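Local coordinates for lipoate-protein ligase 1 (PDB 5T8U) that belongs to the lipoate-protein ligase family, joining an LplA/LipB-type catalytic domain to a small C-terminal alpha/beta domain, and is modelled with lipoic acid, at residues Leu291-Asn296 against Arg354-Gln359; Ile307-Asp310 against Leu316-His319. All coordinates share one frame; numbering follows the deposited sequence.

Contact 1. Residues Leu291-Asn296 against Arg354-Gln359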
ATOM      1  N   LEU A 291      13.730   9.916   6.183  1.00 81.17           N
ATOM      2  CA  LEU A 291      13.789   9.257   7.480  1.00 84.78           C
ATOM      3  C   LEU A 291      13.906  10.315   8.565  1.00 86.55           C
ATOM      4  O   LEU A 291      14.710  11.244   8.447  1.00 89.46           O
ATOM      5  CB  LEU A 291      14.972   8.283   7.558  1.00 84.79           C
ATOM      6  CG  LEU A 291      14.649   6.815   7.272  1.00 82.82           C
ATOM      7  CD1 LEU A 291      15.920   6.030   6.989  1.00 83.45           C
ATOM      8  CD2 LEU A 291      13.895   6.197   8.441  1.00 82.08           C
ATOM      9  N   GLU A 292      13.094  10.166   9.611  1.00 82.19           N
ATOM     10  CA  GLU A 292      13.062  11.079  10.747  1.00 83.61           C
ATOM     11  C   GLU A 292      13.027  10.254  12.023  1.00 81.78           C
ATOM     12  O   GLU A 292      12.090   9.477  12.235  1.00 81.11           O
ATOM     13  CB  GLU A 292      11.844  12.004  10.688  1.00 86.21           C
ATOM     14  CG  GLU A 292      11.965  13.144   9.699  1.00 88.98           C
ATOM     15  CD  GLU A 292      10.820  14.130   9.812  1.00 91.81           C
ATOM     16  OE1 GLU A 292       9.802  13.792  10.455  1.00 91.93           O
ATOM     17  OE2 GLU A 292      10.938  15.245   9.262  1.00 93.73           O
ATOM     18  N   LEU A 293      14.037  10.432  12.869  1.00 79.70           N
ATOM     19  CA  LEU A 293      14.134   9.740  14.146  1.00 78.39           C
ATOM     20  C   LEU A 293      13.937  10.732  15.281  1.00 80.55           C
ATOM     21  O   LEU A 293      14.609  11.767  15.329  1.00 79.36           O
ATOM     22  CB  LEU A 293      15.489   9.046  14.299  1.00 79.69           C
ATOM     23  CG  LEU A 293      15.538   7.568  13.918  1.00 79.05           C
ATOM     24  CD1 LEU A 293      15.343   7.393  12.420  1.00 76.30           C
ATOM     25  CD2 LEU A 293      16.846   6.941  14.376  1.00 80.35           C
ATOM     26  N   PHE A 294      13.015  10.415  16.183  0.95 87.82           N
ATOM     27  CA  PHE A 294      12.838  11.143  17.431  0.95 93.39           C
ATOM     28  C   PHE A 294      13.222  10.228  18.583  0.95 96.43           C
ATOM     29  O   PHE A 294      12.836   9.056  18.601  0.95 95.73           O
ATOM     30  CB  PHE A 294      11.390  11.614  17.596  0.95 93.08           C
ATOM     31  CG  PHE A 294      10.899  12.485  16.473  0.95 92.15           C
ATOM     32  CD1 PHE A 294      10.771  13.853  16.644  0.95 95.22           C
ATOM     33  CD2 PHE A 294      10.564  11.934  15.248  0.95 89.03           C
ATOM     34  CE1 PHE A 294      10.318  14.655  15.614  0.95 94.04           C
ATOM     35  CE2 PHE A 294      10.112  12.732  14.213  0.95 88.16           C
ATOM     36  CZ  PHE A 294       9.990  14.094  14.397  0.95 90.12           C
ATOM     37  N   PHE A 295      13.988  10.748  19.539  1.00100.50           N
ATOM     38  CA  PHE A 295      14.457   9.886  20.617  1.00102.27           C
ATOM     39  C   PHE A 295      14.774  10.706  21.858  1.00106.77           C
ATOM     40  O   PHE A 295      15.041  11.909  21.790  1.00108.87           O
ATOM     41  CB  PHE A 295      15.687   9.076  20.186  1.00101.02           C
ATOM     42  CG  PHE A 295      16.877   9.919  19.817  1.00101.71           C
ATOM     43  CD1 PHE A 295      17.078  10.324  18.507  1.00 99.11           C
ATOM     44  CD2 PHE A 295      17.798  10.297  20.779  1.00105.13           C
ATOM     45  CE1 PHE A 295      18.174  11.094  18.167  1.00100.52           C
ATOM     46  CE2 PHE A 295      18.897  11.067  20.444  1.00106.36           C
ATOM     47  CZ  PHE A 295      19.084  11.466  19.136  1.00104.13           C
ATOM     48  N   ASN A 296      14.730  10.017  22.999  1.00105.87           N
ATOM     49  CA  ASN A 296      15.140  10.552  24.287  1.00107.40           C
ATOM     50  C   ASN A 296      16.265   9.690  24.843  1.00107.51           C
ATOM     51  O   ASN A 296      16.386   8.509  24.505  1.00105.47           O
ATOM     52  CB  ASN A 296      13.971  10.578  25.280  1.00109.32           C
ATOM     53  CG  ASN A 296      12.757  11.299  24.734  1.00108.89           C
ATOM     54  OD1 ASN A 296      12.877  12.201  23.906  1.00108.59           O
ATOM     55  ND2 ASN A 296      11.577  10.903  25.195  1.00109.15           N
ATOM     56  N   ARG A 354      22.625   2.993   8.952  1.00 78.84           N
ATOM     57  CA  ARG A 354      23.524   2.981  10.104  1.00 86.12           C
ATOM     58  C   ARG A 354      24.709   3.909   9.868  1.00 83.68           C
ATOM     59  O   ARG A 354      25.107   4.663  10.765  1.00 85.71           O
ATOM     60  CB  ARG A 354      23.997   1.553  10.401  1.00 89.56           C
ATOM     61  CG  ARG A 354      25.456   1.259  10.050  1.00 92.28           C
ATOM     62  CD  ARG A 354      25.843  -0.166  10.409  1.00 94.33           C
ATOM     63  NE  ARG A 354      27.201  -0.478   9.971  1.00 96.88           N
ATOM     64  CZ  ARG A 354      28.304  -0.184  10.655  1.00 98.83           C
ATOM     65  NH1 ARG A 354      29.492  -0.509  10.164  1.00100.30           N
ATOM     66  NH2 ARG A 354      28.228   0.435  11.826  1.00 99.95           N
ATOM     67  N   SER A 355      25.280   3.871   8.662  1.00 75.96           N
ATOM     68  CA  SER A 355      26.346   4.801   8.317  1.00 73.66           C
ATOM     69  C   SER A 355      25.894   6.244   8.486  1.00 73.48           C
ATOM     70  O   SER A 355      26.721   7.128   8.736  1.00 74.25           O
ATOM     71  CB  SER A 355      26.814   4.550   6.885  1.00 72.64           C
ATOM     72  OG  SER A 355      27.729   5.548   6.467  1.00 75.22           O
ATOM     73  N   TRP A 356      24.591   6.503   8.353  1.00 74.32           N
ATOM     74  CA  TRP A 356      24.077   7.844   8.612  1.00 76.22           C
ATOM     75  C   TRP A 356      23.969   8.122  10.109  1.00 76.47           C
ATOM     76  O   TRP A 356      24.361   9.196  10.576  1.00 80.18           O
ATOM     77  CB  TRP A 356      22.714   8.026   7.945  1.00 74.61           C
ATOM     78  CG  TRP A 356      22.020   9.271   8.393  1.00 74.40           C
ATOM     79  CD1 TRP A 356      22.507  10.542   8.333  1.00 76.23           C
ATOM     80  CD2 TRP A 356      20.713   9.368   8.972  1.00 74.16           C
ATOM     81  NE1 TRP A 356      21.588  11.427   8.838  1.00 76.83           N
ATOM     82  CE2 TRP A 356      20.477  10.732   9.238  1.00 75.64           C
ATOM     83  CE3 TRP A 356      19.719   8.436   9.290  1.00 73.66           C
ATOM     84  CZ2 TRP A 356      19.289  11.186   9.806  1.00 76.81           C
ATOM     85  CZ3 TRP A 356      18.538   8.891   9.855  1.00 73.36           C
ATOM     86  CH2 TRP A 356      18.335  10.253  10.106  1.00 75.89           C
ATOM     87  N   ILE A 357      23.437   7.166  10.873  1.00 70.94           N
ATOM     88  CA  ILE A 357      23.197   7.397  12.296  1.00 70.65           C
ATOM     89  C   ILE A 357      24.511   7.596  13.036  1.00 74.77           C
ATOM     90  O   ILE A 357      24.607   8.434  13.940  1.00 76.33           O
ATOM     91  CB  ILE A 357      22.375   6.239  12.894  1.00 70.56           C
ATOM     92  CG1 ILE A 357      20.917   6.354  12.434  1.00 68.98           C
ATOM     93  CG2 ILE A 357      22.467   6.233  14.428  1.00 72.19           C
ATOM     94  CD1 ILE A 357      20.002   5.267  12.951  1.00 67.75           C
ATOM     95  N   LEU A 358      25.544   6.836  12.670  1.00 78.47           N
ATOM     96  CA  LEU A 358      26.826   6.978  13.353  1.00 82.34           C
ATOM     97  C   LEU A 358      27.469   8.340  13.133  1.00 86.92           C
ATOM     98  O   LEU A 358      28.536   8.595  13.700  1.00 90.61           O
ATOM     99  CB  LEU A 358      27.787   5.876  12.909  1.00 80.25           C
ATOM    100  CG  LEU A 358      27.346   4.436  13.183  1.00 78.66           C
ATOM    101  CD1 LEU A 358      28.478   3.479  12.865  1.00 78.79           C
ATOM    102  CD2 LEU A 358      26.877   4.241  14.622  1.00 78.92           C
ATOM    103  N   GLN A 359      26.863   9.214  12.332  1.00 91.13           N
ATOM    104  CA  GLN A 359      27.338  10.581  12.165  1.00 96.49           C
ATOM    105  C   GLN A 359      26.429  11.598  12.846  1.00 98.30           C
ATOM    106  O   GLN A 359      26.647  12.804  12.698  1.00102.72           O
ATOM    107  CB  GLN A 359      27.481  10.899  10.677  1.00 96.34           C
ATOM    108  CG  GLN A 359      28.598  10.113  10.011  1.00 97.60           C
ATOM    109  CD  GLN A 359      28.429   9.993   8.511  1.00 98.42           C
ATOM    110  OE1 GLN A 359      27.434  10.445   7.944  1.00 97.96           O
ATOM    111  NE2 GLN A 359      29.405   9.372   7.858  1.00 98.92           N
TER

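Contact 2. Residues Ile307-Asp310 against Leu316-His319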
ATOM      1  N   ILE A 307       9.967   6.630  14.625  1.00 83.90           N
ATOM      2  CA  ILE A 307      10.489   6.884  13.288  1.00 83.39           C
ATOM      3  C   ILE A 307       9.327   7.228  12.370  1.00 85.84           C
ATOM      4  O   ILE A 307       8.353   6.471  12.283  1.00 86.33           O
ATOM      5  CB  ILE A 307      11.274   5.678  12.738  1.00 79.07           C
ATOM      6  CG1 ILE A 307      12.426   5.323  13.679  1.00 79.25           C
ATOM      7  CG2 ILE A 307      11.799   5.981  11.329  1.00 76.53           C
ATOM      8  CD1 ILE A 307      13.243   4.109  13.257  1.00 77.26           C
ATOM      9  N   PHE A 308       9.431   8.366  11.692  1.00 90.36           N
ATOM     10  CA  PHE A 308       8.550   8.709  10.587  1.00 92.52           C
ATOM     11  C   PHE A 308       9.346   8.626   9.293  1.00 89.37           C
ATOM     12  O   PHE A 308      10.548   8.895   9.276  1.00 98.10           O
ATOM     13  CB  PHE A 308       7.962  10.112  10.751  1.00 95.42           C
ATOM     14  CG  PHE A 308       7.215  10.313  12.037  1.00 97.32           C
ATOM     15  CD1 PHE A 308       7.188  11.556  12.648  1.00 99.80           C
ATOM     16  CD2 PHE A 308       6.536   9.263  12.633  1.00 96.91           C
ATOM     17  CE1 PHE A 308       6.501  11.746  13.833  1.00102.73           C
ATOM     18  CE2 PHE A 308       5.847   9.448  13.816  1.00100.20           C
ATOM     19  CZ  PHE A 308       5.830  10.691  14.417  1.00102.91           C
ATOM     20  N   SER A 309       8.682   8.244   8.205  1.00 68.31           N
ATOM     21  CA  SER A 309       9.416   7.994   6.973  1.00 62.53           C
ATOM     22  C   SER A 309       8.483   8.047   5.774  1.00 68.60           C
ATOM     23  O   SER A 309       7.257   8.078   5.904  1.00 61.11           O
ATOM     24  CB  SER A 309      10.125   6.639   7.031  1.00 61.01           C
ATOM     25  OG  SER A 309      10.851   6.383   5.840  1.00 60.65           O
ATOM     26  N   ASP A 310       9.104   8.044   4.594  1.00 94.79           N
ATOM     27  CA  ASP A 310       8.429   8.018   3.304  1.00 97.71           C
ATOM     28  C   ASP A 310       8.686   6.709   2.564  1.00 91.59           C
ATOM     29  O   ASP A 310       8.452   6.622   1.354  1.00 94.27           O
ATOM     30  CB  ASP A 310       8.901   9.208   2.465  1.00100.61           C
ATOM     31  CG  ASP A 310       7.910   9.612   1.395  1.00103.21           C
ATOM     32  OD1 ASP A 310       6.698   9.665   1.689  1.00104.66           O
ATOM     33  OD2 ASP A 310       8.352   9.902   0.263  1.00104.49           O
ATOM     34  N   LEU A 316      11.986  -2.959   7.160  1.00 69.78           N
ATOM     35  CA  LEU A 316      13.213  -2.269   7.539  1.00 70.02           C
ATOM     36  C   LEU A 316      12.947  -1.247   8.636  1.00 70.48           C
ATOM     37  O   LEU A 316      13.711  -1.147   9.603  1.00 71.52           O
ATOM     38  CB  LEU A 316      13.819  -1.601   6.299  1.00 70.05           C
ATOM     39  CG  LEU A 316      15.076  -0.725   6.401  1.00 72.15           C
ATOM     40  CD1 LEU A 316      14.728   0.726   6.734  1.00 72.36           C
ATOM     41  CD2 LEU A 316      16.090  -1.292   7.389  1.00 73.90           C
ATOM     42  N   ILE A 317      11.846  -0.504   8.523  1.00 69.46           N
ATOM     43  CA  ILE A 317      11.606   0.611   9.432  1.00 70.75           C
ATOM     44  C   ILE A 317      11.178   0.112  10.805  1.00 76.12           C
ATOM     45  O   ILE A 317      11.531   0.709  11.827  1.00 75.49           O
ATOM     46  CB  ILE A 317      10.578   1.579   8.821  1.00 66.83           C
ATOM     47  CG1 ILE A 317      11.282   2.431   7.762  1.00 67.51           C
ATOM     48  CG2 ILE A 317       9.914   2.446   9.905  1.00 66.79           C
ATOM     49  CD1 ILE A 317      10.433   3.491   7.145  1.00 69.13           C
ATOM     50  N   ASP A 318      10.401  -0.971  10.859  1.00 87.04           N
ATOM     51  CA  ASP A 318      10.087  -1.559  12.158  1.00 93.27           C
ATOM     52  C   ASP A 318      11.345  -2.118  12.813  1.00 93.30           C
ATOM     53  O   ASP A 318      11.571  -1.920  14.017  1.00 97.07           O
ATOM     54  CB  ASP A 318       9.022  -2.644  12.003  1.00 94.66           C
ATOM     55  CG  ASP A 318       7.657  -2.075  11.669  1.00 95.42           C
ATOM     56  OD1 ASP A 318       7.343  -0.964  12.146  1.00 96.74           O
ATOM     57  OD2 ASP A 318       6.898  -2.737  10.930  1.00 95.07           O
ATOM     58  N   HIS A 319      12.185  -2.804  12.033  1.00 88.00           N
ATOM     59  CA  HIS A 319      13.456  -3.279  12.564  1.00 90.32           C
ATOM     60  C   HIS A 319      14.307  -2.128  13.085  1.00 90.39           C
ATOM     61  O   HIS A 319      15.049  -2.299  14.058  1.00 95.28           O
ATOM     62  CB  HIS A 319      14.210  -4.066  11.492  1.00 91.65           C
ATOM     63  CG  HIS A 319      13.733  -5.477  11.334  1.00 94.32           C
ATOM     64  ND1 HIS A 319      13.649  -6.102  10.109  1.00 93.52           N
ATOM     65  CD2 HIS A 319      13.321  -6.386  12.249  1.00 96.47           C
ATOM     66  CE1 HIS A 319      13.202  -7.334  10.276  1.00 94.28           C
ATOM     67  NE2 HIS A 319      12.996  -7.532  11.564  1.00 96.24           N
TER

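Contact 1. Residues Leu291-Asn296 against Arg354-Gln359
The indole of Trp356 meets the strand with the CZ3-CH2 end of its six-membered ring. Leu293 comes to the edge of that ring, near its plane, with CD1 4.4 Å from CZ3 of Trp356. Leu291 touches the same end of the indole twice: its CB lies 4.3 Å from Trp356 CZ3, and its carbonyl O stands obliquely 4.1 Å from Trp356 CH2, a contact without a hydrogen bond. A second ring, Phe286 of the neighbouring strand, meets the indole edge-to-face, and Lys284 of that strand touches it too. The polar part of the indole turns to the chain terminus, where NE1 bonds to Glu360 OE2. With CG anti to the backbone N (chi1 169°), the ring reaches out from the last turns of the helix to the sheet, bridging the 10.4 Å between the CA atoms of Leu291 and Trp356.

The other branch of Leu293 finds Ile357, the next residue along the helix. Leu293 CD2 and Ile357 CD1 sit 3.8 Å apart, and these end methyls touch where the two side chains cross at about a right angle. The extended chain of Ile357 (chi2 180°) carries CD1 forward to make this touch, while Phe339 of helix 332-341 also packs on Ile357. Leu293 is thus forked, one methyl to the indole edge and the other to the isoleucine. Apart from the approach of Leu291 O to the indole, what joins the segments is apolar packing, with no hydrogen bond across. Glu292 and Phe294 point from the strand to the other side of the sheet, where Phe294 stacks on His281. This is a helix, 347-357, laid over one face of a three-stranded antiparallel sheet, the layered alpha/beta core of the ligase's C-terminal domain.

Contact 2. Residues Ile307-Asp310 against Leu316-His319
A single residue, Ile317, makes the helix's entire share of this contact, reaching both Ile307 and Ser309 of the strand while Leu316, Asp318 and His319 touch neither. Ile307 and Ile317 meet through their branch methyls, CG2 to CG2 at 4.3 Å. With chi1 at -58° in Ile307 and -78° in Ile317, CG1 lies anti to the carbonyl carbon and CG2 anti to the backbone N, and the two CG2 methyls meet between strand and helix. The longer arm of Ile307 continues past this pair, and its CD1 lies 4.1 Å from Ile317 O. The main chains are close here, with the CA atoms of Ile307 and Ile317 7.4 Å apart.

CD1 of Ile317 reaches for Ser309, but the modelled approach is too short to be real, and its detail is doubtful. The hydroxyl of Ser309 has its partner in the adjoining strand: OG bonds to Lys290 O, so this polar group is satisfied within an otherwise greasy patch. Phe308, between the two touching strand residues, points to the opposite side of the sheet and meets Phe294.

Beyond the domain core, the 69-72 region comes up to this place. Ser309 pairs through its backbone with Asn70, Ile317 packs on Asn70, and Asp318 OD2 forms a salt bridge with Lys69 NZ. The side chain of Ser309 is about 11 Å from the lipoic acid, near the pocket without lining it. Strand 302-309 runs through a short turn into helix 314-321, which folds back over the sheet against the strand it has just left: a beta-alpha unit at the side of the C-terminal domain that faces the catalytic domain.

Both contacts are buried and both pack a helix on the same three-stranded sheet, with centres 11 Å apart. Strands 289-297 and 302-309 are neighbours in it, paired by a probable bond from Glu292 N to Phe308 O, and Leu291 CD2 packs 3.6 Å from Ile307 CG2, so the two contacts probably belong to one apolar layer between the sheet and its helices. Contact 1 brings together parts far apart in sequence and centres on a tryptophan, well out from the middle of the chain. Contact 2 is local in sequence, mainly aliphatic, with a serine and a helix carbonyl alongside, and lies nearer the lipoic acid, where the catalytic domain adjoins.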